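PDB 3QWX: cell death abnormality protein 2 from Caenorhabditis elegans, which serves as a Crk-family signalling adaptor needed for cell-corpse engulfment and cell migration, interacting with ced-5 and forming a ternary complex with ced-5 and ced-12. Local coordinates for residues P17-S20 and R21-H25; H25-L28 and G29-Q32; G81-A85 and N86-P90; N97-M101 and R102-E106. All coordinates share one frame; numbering follows the deposited sequence.

Contact 1 of 4, residues P17-S20 and R21-H25. With SO4 (sulfate ion), chain B.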
loop_
_atom_site.group_PDB
_atom_site.type_symbol
_atom_site.label_atom_id
_atom_site.label_comp_id
_atom_site.label_asym_id
_atom_site.label_seq_id
_atom_site.Cartn_x
_atom_site.Cartn_y
_atom_site.Cartn_z
ATOM N N PRO A 17 5.001 1.382 -3.297
ATOM C CA PRO A 17 6.419 1.713 -3.495
ATOM C C PRO A 17 6.662 2.805 -4.551
ATOM O O PRO A 17 7.591 3.599 -4.397
ATOM C CB PRO A 17 7.034 0.383 -3.948
ATOM C CG PRO A 17 6.055 -0.672 -3.564
ATOM C CD PRO A 17 4.705 -0.033 -3.585
ATOM N N GLY A 18 5.846 2.865 -5.596
ATOM C CA GLY A 18 6.058 3.875 -6.625
ATOM C C GLY A 18 5.521 5.272 -6.340
ATOM O O GLY A 18 5.893 6.243 -7.007
ATOM N N MET A 19 4.664 5.385 -5.329
ATOM C CA MET A 19 3.872 6.599 -5.117
ATOM C C MET A 19 4.584 7.706 -4.335
ATOM O O MET A 19 5.241 7.448 -3.319
ATOM C CB MET A 19 2.576 6.215 -4.404
ATOM C CG MET A 19 1.485 7.257 -4.442
ATOM S SD MET A 19 0.078 6.663 -3.493
ATOM C CE MET A 19 -0.626 5.466 -4.628
ATOM N N SER A 20 4.433 8.948 -4.800
ATOM C CA SER A 20 5.012 10.082 -4.094
ATOM C C SER A 20 4.044 10.600 -3.043
ATOM O O SER A 20 2.863 10.241 -3.044
ATOM C CB SER A 20 5.360 11.216 -5.070
ATOM O OG SER A 20 4.192 11.772 -5.652
ATOM N N ARG A 21 4.551 11.457 -2.161
ATOM C CA ARG A 21 3.718 12.168 -1.211
ATOM C C ARG A 21 2.601 12.916 -1.940
ATOM O O ARG A 21 1.441 12.892 -1.528
ATOM C CB ARG A 21 4.564 13.145 -0.403
ATOM C CG ARG A 21 3.789 13.869 0.680
ATOM C CD ARG A 21 4.632 14.900 1.410
ATOM N NE ARG A 21 3.830 15.679 2.353
ATOM C CZ ARG A 21 3.942 15.587 3.677
ATOM N NH1 ARG A 21 4.834 14.761 4.205
ATOM N NH2 ARG A 21 3.174 16.323 4.470
ATOM N N GLU A 22 2.962 13.576 -3.033
ATOM C CA GLU A 22 2.019 14.398 -3.779
ATOM C C GLU A 22 0.912 13.572 -4.432
ATOM O O GLU A 22 -0.260 13.984 -4.449
ATOM C CB GLU A 22 2.755 15.249 -4.819
ATOM C CG GLU A 22 3.607 16.367 -4.209
ATOM C CD GLU A 22 4.846 15.861 -3.460
ATOM O OE1 GLU A 22 5.492 14.894 -3.936
ATOM O OE2 GLU A 22 5.181 16.449 -2.403
ATOM N N GLU A 23 1.272 12.412 -4.971
ATOM C CA GLU A 23 0.256 11.563 -5.568
ATOM C C GLU A 23 -0.688 10.996 -4.511
ATOM O O GLU A 23 -1.908 11.003 -4.691
ATOM C CB GLU A 23 0.849 10.436 -6.410
ATOM C CG GLU A 23 -0.248 9.736 -7.206
ATOM C CD GLU A 23 0.228 8.576 -8.046
ATOM O OE1 GLU A 23 1.435 8.237 -8.002
ATOM O OE2 GLU A 23 -0.629 7.997 -8.750
ATOM N N ALA A 24 -0.120 10.501 -3.416
ATOM C CA ALA A 24 -0.923 10.016 -2.284
ATOM C C ALA A 24 -1.910 11.057 -1.765
ATOM O O ALA A 24 -3.065 10.747 -1.469
ATOM C CB ALA A 24 -0.012 9.539 -1.147
ATOM N N HIS A 25 -1.442 12.290 -1.625
ATOM C CA HIS A 25 -2.272 13.367 -1.097
ATOM C C HIS A 25 -3.454 13.621 -2.032
ATOM O O HIS A 25 -4.600 13.787 -1.601
ATOM C CB HIS A 25 -1.436 14.644 -0.959
ATOM C CG HIS A 25 -1.939 15.588 0.087
ATOM N ND1 HIS A 25 -3.156 16.230 -0.005
ATOM C CD2 HIS A 25 -1.385 16.003 1.249
ATOM C CE1 HIS A 25 -3.328 16.996 1.052
ATOM N NE2 HIS A 25 -2.270 16.870 1.835
HETATM S S SO4 B . 7.525 12.292 2.819
HETATM O O1 SO4 B . 7.533 11.321 1.727
HETATM O O2 SO4 B . 8.037 13.565 2.322
HETATM O O3 SO4 B . 6.176 12.502 3.340
HETATM O O4 SO4 B . 8.357 11.786 3.902
#
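S20 caps the very helix whose first residue, R21, holds a sulfate ion, so an N-cap and an anion site are built from neighbouring residues. This is the start of helix 21-29 in the SH2 domain, and the sulfate, probably from the crystallisation liquor, is bound as well by R41, S43 and S44, an arrangement consistent with the phosphotyrosine pocket of SH2 domains. The R21 chain is extended as far as NE, CG anti to the backbone N (chi1 -176°), and turns the edge of its guanidinium to the ion, with NH1 giving a hydrogen bond to sulfate O3 at 2.8 Å. Its methylenes flank the same oxygen, CD lying 3.4 Å from O3. A long cationic chain suits this place, since it can reach an anion held at the end of strand 37-42.

At the helix start, serine suits the cap because its short side chain turns back over its own backbone: S20 OG accepts from E23 N at 3.1 Å. S20 O takes the nearly straight bond from A24 N, 3.0 Å long. M19, just ahead of the cap, packs inward. Its side chain crosses that of E23 at about a right angle, CG lying 3.7 Å from E23 OE1. The extended start of the chain puts SD 3.7 Å from A24 CB, and the bend beyond turns only CE.

Contact 2 of 4, residues H25-L28 and G29-Q32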
loop_
_atom_site.group_PDB
_atom_site.type_symbol
_atom_site.label_atom_id
_atom_site.label_comp_id
_atom_site.label_asym_id
_atom_site.label_seq_id
_atom_site.Cartn_x
_atom_site.Cartn_y
_atom_site.Cartn_z
ATOM N N HIS A 25 -1.442 12.290 -1.625
ATOM C CA HIS A 25 -2.272 13.367 -1.097
ATOM C C HIS A 25 -3.454 13.621 -2.032
ATOM O O HIS A 25 -4.600 13.787 -1.601
ATOM C CB HIS A 25 -1.436 14.644 -0.959
ATOM C CG HIS A 25 -1.939 15.588 0.087
ATOM N ND1 HIS A 25 -3.156 16.230 -0.005
ATOM C CD2 HIS A 25 -1.385 16.003 1.249
ATOM C CE1 HIS A 25 -3.328 16.996 1.052
ATOM N NE2 HIS A 25 -2.270 16.870 1.835
ATOM N N LYS A 26 -3.157 13.676 -3.322
ATOM C CA LYS A 26 -4.190 13.841 -4.331
ATOM C C LYS A 26 -5.195 12.687 -4.294
ATOM O O LYS A 26 -6.395 12.918 -4.234
ATOM C CB LYS A 26 -3.561 13.946 -5.723
ATOM C CG LYS A 26 -4.569 14.154 -6.846
ATOM C CD LYS A 26 -3.988 13.731 -8.193
ATOM C CE LYS A 26 -5.044 13.749 -9.292
ATOM N NZ LYS A 26 -4.446 13.618 -10.663
ATOM N N LEU A 27 -4.709 11.446 -4.336
ATOM C CA LEU A 27 -5.608 10.290 -4.348
ATOM C C LEU A 27 -6.494 10.231 -3.096
ATOM O O LEU A 27 -7.708 10.051 -3.191
ATOM C CB LEU A 27 -4.817 8.986 -4.513
ATOM C CG LEU A 27 -4.075 8.816 -5.841
ATOM C CD1 LEU A 27 -3.344 7.471 -5.898
ATOM C CD2 LEU A 27 -5.027 8.967 -7.032
ATOM N N LEU A 28 -5.886 10.383 -1.922
ATOM C CA LEU A 28 -6.634 10.291 -0.673
ATOM C C LEU A 28 -7.490 11.532 -0.407
ATOM O O LEU A 28 -8.428 11.487 0.397
ATOM C CB LEU A 28 -5.703 9.968 0.506
ATOM C CG LEU A 28 -5.303 8.485 0.596
ATOM C CD1 LEU A 28 -4.211 8.270 1.612
ATOM C CD2 LEU A 28 -6.498 7.595 0.946
ATOM N N GLY A 29 -7.184 12.624 -1.108
ATOM C CA GLY A 29 -7.947 13.852 -0.983
ATOM C C GLY A 29 -9.173 13.954 -1.884
ATOM O O GLY A 29 -9.963 14.897 -1.757
ATOM N N GLU A 30 -9.338 12.991 -2.790
ATOM C CA GLU A 30 -10.476 12.995 -3.710
ATOM C C GLU A 30 -11.807 12.939 -2.941
ATOM O O GLU A 30 -11.887 12.334 -1.869
ATOM C CB GLU A 30 -10.333 11.874 -4.761
ATOM C CG GLU A 30 -9.160 12.129 -5.717
ATOM C CD GLU A 30 -9.063 11.134 -6.861
ATOM O OE1 GLU A 30 -9.604 10.015 -6.755
ATOM O OE2 GLU A 30 -8.429 11.483 -7.875
ATOM N N PRO A 31 -12.850 13.606 -3.468
ATOM C CA PRO A 31 -14.102 13.820 -2.714
ATOM C C PRO A 31 -14.791 12.537 -2.277
ATOM O O PRO A 31 -15.416 12.525 -1.217
ATOM C CB PRO A 31 -14.992 14.579 -3.710
ATOM C CG PRO A 31 -14.038 15.234 -4.645
ATOM C CD PRO A 31 -12.856 14.301 -4.765
ATOM N N GLN A 32 -14.690 11.476 -3.072
ATOM C CA GLN A 32 -15.408 10.232 -2.765
ATOM C C GLN A 32 -14.683 9.319 -1.751
ATOM O O GLN A 32 -15.212 8.289 -1.326
ATOM C CB GLN A 32 -15.702 9.460 -4.057
ATOM C CG GLN A 32 -14.520 8.673 -4.625
ATOM C CD GLN A 32 -13.412 9.549 -5.200
ATOM O OE1 GLN A 32 -13.590 10.741 -5.411
ATOM N NE2 GLN A 32 -12.255 8.948 -5.443
HETATM O O HOH W 1 -8.837 8.420 -4.820
#
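K26 and L27 present their carbonyl oxygens to E30 as the chain leaves helix 21-29 of the SH2 domain. The backbone bonds here are all weak. G29 N is shared between H25 O at 2.9 Å and K26 O at 3.2 Å, both strongly bent at the hydrogen, while E30 N reaches L27 O over a long 3.4 Å. Glycine suits the position because it puts no side chain against H25 O, which lies close by. R54 NH1 hydrogen-bonds to the carbonyl oxygens of both L28 and E30, tying the end of the helix to the following loop.

Van der Waals contact across the turn comes mainly from the chain of E30, which folds back over the last turn: with CG beside its own backbone N (chi1 -67°), that carbon comes 3.2 Å from K26 O. L28 turns the other way, into the domain, where its branched end packs on T37 and L39 of strand 37-42; a leucine fits that buried side.

Polar side-chain contacts centre on E30 OE1. Q32 NE2 donates to it at 3.1 Å, in the amide plane of Q32, but on the anti side of the carboxylate and tilted some 25° from its plane. Water 1 donates both to E30 OE1 and to L27 O, bridging them. K26 NZ stays 5.3 Å from E30 OE2, too far for a salt bridge. Two donors on one oxygen, with a lysine charge nearby, would probably favour an ionised E30 and limit the rotation of its carboxylate.

Contact 3 of 4, residues G81-A85 and N86-P90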
loop_
_atom_site.group_PDB
_atom_site.type_symbol
_atom_site.label_atom_id
_atom_site.label_comp_id
_atom_site.label_asym_id
_atom_site.label_seq_id
_atom_site.Cartn_x
_atom_site.Cartn_y
_atom_site.Cartn_z
ATOM N N GLY A 81 12.401 -1.798 16.381
ATOM C CA GLY A 81 11.033 -1.368 16.550
ATOM C C GLY A 81 10.760 -0.217 15.608
ATOM O O GLY A 81 11.574 0.124 14.746
ATOM N N VAL A 82 9.614 0.408 15.794
ATOM C CA VAL A 82 9.135 1.400 14.862
ATOM C C VAL A 82 8.439 2.505 15.658
ATOM O O VAL A 82 7.910 2.252 16.751
ATOM C CB VAL A 82 8.191 0.706 13.868
ATOM C CG1 VAL A 82 6.872 1.432 13.761
ATOM C CG2 VAL A 82 8.885 0.488 12.509
ATOM N N LYS A 83 8.451 3.726 15.129
ATOM C CA LYS A 83 7.879 4.864 15.851
ATOM C C LYS A 83 7.071 5.797 14.947
ATOM O O LYS A 83 7.464 6.058 13.807
ATOM C CB LYS A 83 9.003 5.651 16.539
ATOM C CG LYS A 83 8.525 6.639 17.579
ATOM C CD LYS A 83 9.690 7.289 18.334
ATOM C CE LYS A 83 10.596 8.080 17.401
ATOM N NZ LYS A 83 11.682 8.763 18.168
ATOM N N ILE A 84 5.921 6.265 15.430
ATOM C CA ILE A 84 5.290 7.445 14.827
ATOM C C ILE A 84 5.275 8.578 15.836
ATOM O O ILE A 84 4.648 8.468 16.896
ATOM C CB ILE A 84 3.834 7.234 14.383
ATOM C CG1 ILE A 84 3.757 6.489 13.060
ATOM C CG2 ILE A 84 3.175 8.596 14.153
ATOM C CD1 ILE A 84 2.387 6.609 12.395
ATOM N N ALA A 85 5.947 9.673 15.493
ATOM C CA ALA A 85 6.138 10.772 16.428
ATOM C C ALA A 85 6.883 10.252 17.647
ATOM O O ALA A 85 8.041 9.833 17.558
ATOM C CB ALA A 85 4.790 11.377 16.841
ATOM N N ASN A 86 6.204 10.264 18.787
ATOM C CA ASN A 86 6.801 9.774 20.017
ATOM C C ASN A 86 6.041 8.578 20.594
ATOM O O ASN A 86 5.955 8.417 21.810
ATOM C CB ASN A 86 6.888 10.908 21.028
ATOM C CG ASN A 86 5.829 11.957 20.793
ATOM O OD1 ASN A 86 6.137 13.099 20.445
ATOM N ND2 ASN A 86 4.564 11.570 20.955
ATOM N N GLN A 87 5.491 7.745 19.714
ATOM C CA GLN A 87 4.900 6.484 20.138
ATOM C C GLN A 87 5.621 5.319 19.473
ATOM O O GLN A 87 5.716 5.252 18.244
ATOM C CB GLN A 87 3.415 6.439 19.806
ATOM C CG GLN A 87 2.596 7.542 20.451
ATOM C CD GLN A 87 1.159 7.523 19.980
ATOM O OE1 GLN A 87 0.439 6.550 20.201
ATOM N NE2 GLN A 87 0.735 8.593 19.317
ATOM N N SER A 88 6.125 4.404 20.290
ATOM C CA SER A 88 6.904 3.278 19.799
ATOM C C SER A 88 6.059 2.025 19.734
ATOM O O SER A 88 5.171 1.821 20.565
ATOM C CB SER A 88 8.129 3.051 20.690
ATOM O OG SER A 88 8.893 4.245 20.791
ATOM N N PHE A 89 6.332 1.204 18.723
ATOM C CA PHE A 89 5.650 -0.066 18.528
ATOM C C PHE A 89 6.648 -1.151 18.178
ATOM O O PHE A 89 7.681 -0.867 17.582
ATOM C CB PHE A 89 4.564 0.073 17.448
ATOM C CG PHE A 89 3.509 1.070 17.812
ATOM C CD1 PHE A 89 3.605 2.388 17.386
ATOM C CD2 PHE A 89 2.460 0.708 18.642
ATOM C CE1 PHE A 89 2.644 3.326 17.759
ATOM C CE2 PHE A 89 1.491 1.636 19.016
ATOM C CZ PHE A 89 1.583 2.947 18.567
ATOM N N PRO A 90 6.351 -2.405 18.565
ATOM C CA PRO A 90 7.295 -3.498 18.307
ATOM C C PRO A 90 7.512 -3.713 16.814
ATOM O O PRO A 90 8.617 -4.056 16.391
ATOM C CB PRO A 90 6.595 -4.714 18.918
ATOM C CG PRO A 90 5.729 -4.146 19.985
ATOM C CD PRO A 90 5.237 -2.832 19.429
#
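K83 holds CG anti to its backbone N (chi1 -166°), which lays its chain across the neighbouring strand toward Q87 and S88; S88 in turn carries OG beside its own backbone N (chi1 -55°), facing the lysine methylenes. The two strands, 82-84 and 87-89, form a tight antiparallel beta hairpin of the SH2 domain. K83 CG comes 3.2 Å from Q87 O, and CD passes 4.0 Å from S88 OG. Lysine and serine suit this outer face, where flexible and polar groups can lie alongside one another.

Two hydrogen-bonded pairs flank that non-hydrogen-bonded one. V82 and F89 exchange both of their backbone bonds, the shorter running from F89 N to V82 O at 2.7 Å. I84 and Q87 also exchange two, closing a two-residue loop in which A85 takes a positive phi (60°) and N86 follows in a shape close to a type II' turn. This second pair is less regular: I84 N meets Q87 O in the carbonyl plane, whereas Q87 N lies well above the plane of the I84 carbonyl.

The face carrying V82, I84, Q87 and F89 looks toward helix 92-98, where L95 touches V82, I84 and F89; branched and aromatic side chains are apt there, and the ring of F89 also meets that of H98. On its other edge strand 82-84 joins strand 62-69. Weaker contacts fill in between the pairs: the CA-H of S88 points to V82 O at 3.4 Å from its CA.

Contact 4 of 4, residues N97-M101 and R102-E106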
loop_
_atom_site.group_PDB
_atom_site.type_symbol
_atom_site.label_atom_id
_atom_site.label_comp_id
_atom_site.label_asym_id
_atom_site.label_seq_id
_atom_site.Cartn_x
_atom_site.Cartn_y
_atom_site.Cartn_z
ATOM N N ASN A 97 -2.464 -1.806 13.825
ATOM C CA ASN A 97 -3.544 -2.254 14.707
ATOM C C ASN A 97 -3.917 -1.190 15.730
ATOM O O ASN A 97 -5.102 -0.931 15.990
ATOM C CB ASN A 97 -3.145 -3.518 15.457
ATOM C CG ASN A 97 -4.229 -3.986 16.406
ATOM O OD1 ASN A 97 -5.256 -4.519 15.972
ATOM N ND2 ASN A 97 -4.011 -3.787 17.704
ATOM N N HIS A 98 -2.896 -0.580 16.324
ATOM C CA HIS A 98 -3.112 0.391 17.390
ATOM C C HIS A 98 -4.018 1.528 16.908
ATOM O O HIS A 98 -4.874 2.016 17.644
ATOM C CB HIS A 98 -1.763 0.939 17.880
ATOM C CG HIS A 98 -1.882 2.000 18.931
ATOM N ND1 HIS A 98 -1.985 1.709 20.272
ATOM C CD2 HIS A 98 -1.912 3.350 18.836
ATOM C CE1 HIS A 98 -2.072 2.834 20.962
ATOM N NE2 HIS A 98 -2.026 3.843 20.114
ATOM N N PHE A 99 -3.836 1.951 15.663
ATOM C CA PHE A 99 -4.564 3.123 15.181
ATOM C C PHE A 99 -5.902 2.781 14.511
ATOM O O PHE A 99 -6.533 3.630 13.893
ATOM C CB PHE A 99 -3.665 4.011 14.309
ATOM C CG PHE A 99 -2.615 4.761 15.104
ATOM C CD1 PHE A 99 -2.967 5.855 15.875
ATOM C CD2 PHE A 99 -1.283 4.366 15.079
ATOM C CE1 PHE A 99 -2.020 6.552 16.606
ATOM C CE2 PHE A 99 -0.317 5.049 15.816
ATOM C CZ PHE A 99 -0.687 6.149 16.576
ATOM N N LYS A 100 -6.337 1.536 14.661
ATOM C CA LYS A 100 -7.710 1.173 14.345
ATOM C C LYS A 100 -8.658 1.772 15.378
ATOM O O LYS A 100 -9.776 2.158 15.049
ATOM C CB LYS A 100 -7.894 -0.348 14.336
ATOM C CG LYS A 100 -7.392 -1.070 13.095
ATOM C CD LYS A 100 -7.867 -2.517 13.143
ATOM C CE LYS A 100 -7.505 -3.291 11.900
ATOM N NZ LYS A 100 -8.026 -4.683 11.988
ATOM N N MET A 101 -8.204 1.841 16.624
ATOM C CA MET A 101 -9.078 2.195 17.749
ATOM C C MET A 101 -8.589 3.409 18.526
ATOM O O MET A 101 -9.099 3.710 19.607
ATOM C CB MET A 101 -9.240 1.011 18.712
ATOM C CG MET A 101 -10.062 -0.155 18.162
ATOM S SD MET A 101 -11.758 0.291 17.700
ATOM C CE MET A 101 -12.556 0.326 19.310
ATOM N N ARG A 102 -7.581 4.081 17.984
ATOM C CA ARG A 102 -7.033 5.302 18.561
ATOM C C ARG A 102 -6.784 6.208 17.353
ATOM O O ARG A 102 -6.423 5.716 16.279
ATOM C CB ARG A 102 -5.710 4.989 19.281
ATOM C CG ARG A 102 -5.507 5.635 20.649
ATOM C CD ARG A 102 -6.235 4.892 21.780
ATOM N NE ARG A 102 -7.693 5.019 21.704
ATOM C CZ ARG A 102 -8.464 5.589 22.635
ATOM N NH1 ARG A 102 -9.772 5.636 22.459
ATOM N NH2 ARG A 102 -7.938 6.106 23.740
ATOM N N VAL A 103 -6.987 7.516 17.497
ATOM C CA VAL A 103 -6.773 8.404 16.348
ATOM C C VAL A 103 -5.314 8.788 16.171
ATOM O O VAL A 103 -4.534 8.798 17.128
ATOM C CB VAL A 103 -7.594 9.716 16.425
ATOM C CG1 VAL A 103 -9.091 9.406 16.415
ATOM C CG2 VAL A 103 -7.176 10.531 17.651
ATOM N N LEU A 104 -4.959 9.105 14.930
ATOM C CA LEU A 104 -3.660 9.676 14.642
ATOM C C LEU A 104 -3.738 11.156 14.976
ATOM O O LEU A 104 -3.153 11.614 15.952
ATOM C CB LEU A 104 -3.289 9.441 13.175
ATOM C CG LEU A 104 -3.036 7.955 12.912
ATOM C CD1 LEU A 104 -3.479 7.508 11.516
ATOM C CD2 LEU A 104 -1.567 7.651 13.162
ATOM N N THR A 105 -4.492 11.895 14.176
ATOM C CA THR A 105 -4.674 13.325 14.403
ATOM C C THR A 105 -6.153 13.598 14.607
ATOM O O THR A 105 -6.581 14.019 15.689
ATOM C CB THR A 105 -4.111 14.162 13.221
ATOM O OG1 THR A 105 -2.681 14.155 13.287
ATOM C CG2 THR A 105 -4.600 15.602 13.298
ATOM N N GLU A 106 -6.942 13.323 13.575
ATOM C CA GLU A 106 -8.385 13.485 13.661
ATOM C C GLU A 106 -9.152 12.182 13.466
ATOM O O GLU A 106 -10.316 12.099 13.839
ATOM C CB GLU A 106 -8.879 14.532 12.659
ATOM C CG GLU A 106 -8.397 15.955 12.936
ATOM C CD GLU A 106 -8.939 16.515 14.242
ATOM O OE1 GLU A 106 -10.035 16.097 14.661
ATOM O OE2 GLU A 106 -8.268 17.376 14.850
HETATM O O HOH W 2 -11.241 4.523 20.701
#
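M101 O is gripped from two sources, the side chain of R102 and water 2. R102 NE donates to it at 2.8 Å in a nearly straight bond, approaching 25° out of the carbonyl plane, and water 2 donates to the same oxygen while accepting from R102 NH1. The arginine can do this because its chain is bent at chi2 (80°) and again at chi3, so that the guanidinium folds back over the preceding peptide and turns its edge to the oxygen. A long side chain with several N-H groups suits this exposed turn.

A second part of the contact is the ring of F99, held between two groups. L104 CD2 sits over the centre of one face as a CH-pi contact, 3.5 Å from the ring centroid and only 8° off the normal. On the opposite face the imidazole of H98 comes edge-on, its CD2 3.6 Å above the plane. A flat ring suits a slot between an imidazole edge and a methyl, and V103 O fills in at its edge, 3.4 Å from F99 CE1. H98 NE2 also meets the R102 methylenes, 3.9 Å from CB; the guanidinium, almost perpendicular to the imidazole, lies farther off.

The turn follows helix 92-98 of the SH2 domain, F99 being the first residue to leave helical backbone angles. L104 carries it against L51 and V53 of strand 49-54, and backbone bonding links F99 to L109. K100 reaches to F6 by a hydrogen bond and a cation-pi contact, while H98 packs on F89 and Q87 of strand 87-89.

From the N terminus, the four local contacts follow in series within the SH2 domain; none encloses or crosses another. Contact 1 opens helix 21-29 after strand 15-16, and contact 2 ends it, sharing H25; M19 CE and L27 CD1 meet at 3.6 Å along the helix side. Much further on, contact 3 closes the hairpin of strands 82-84 and 87-89, and contact 4 turns the chain out of helix 92-98 toward strand 111-112. These two touch through F89 and Q87 against H98 and F99. Contacts 1 and 2 touch neither: M19 and L28 pack on strand 37-42, the hairpin pairs with strand 62-69, and their common sheet lies between.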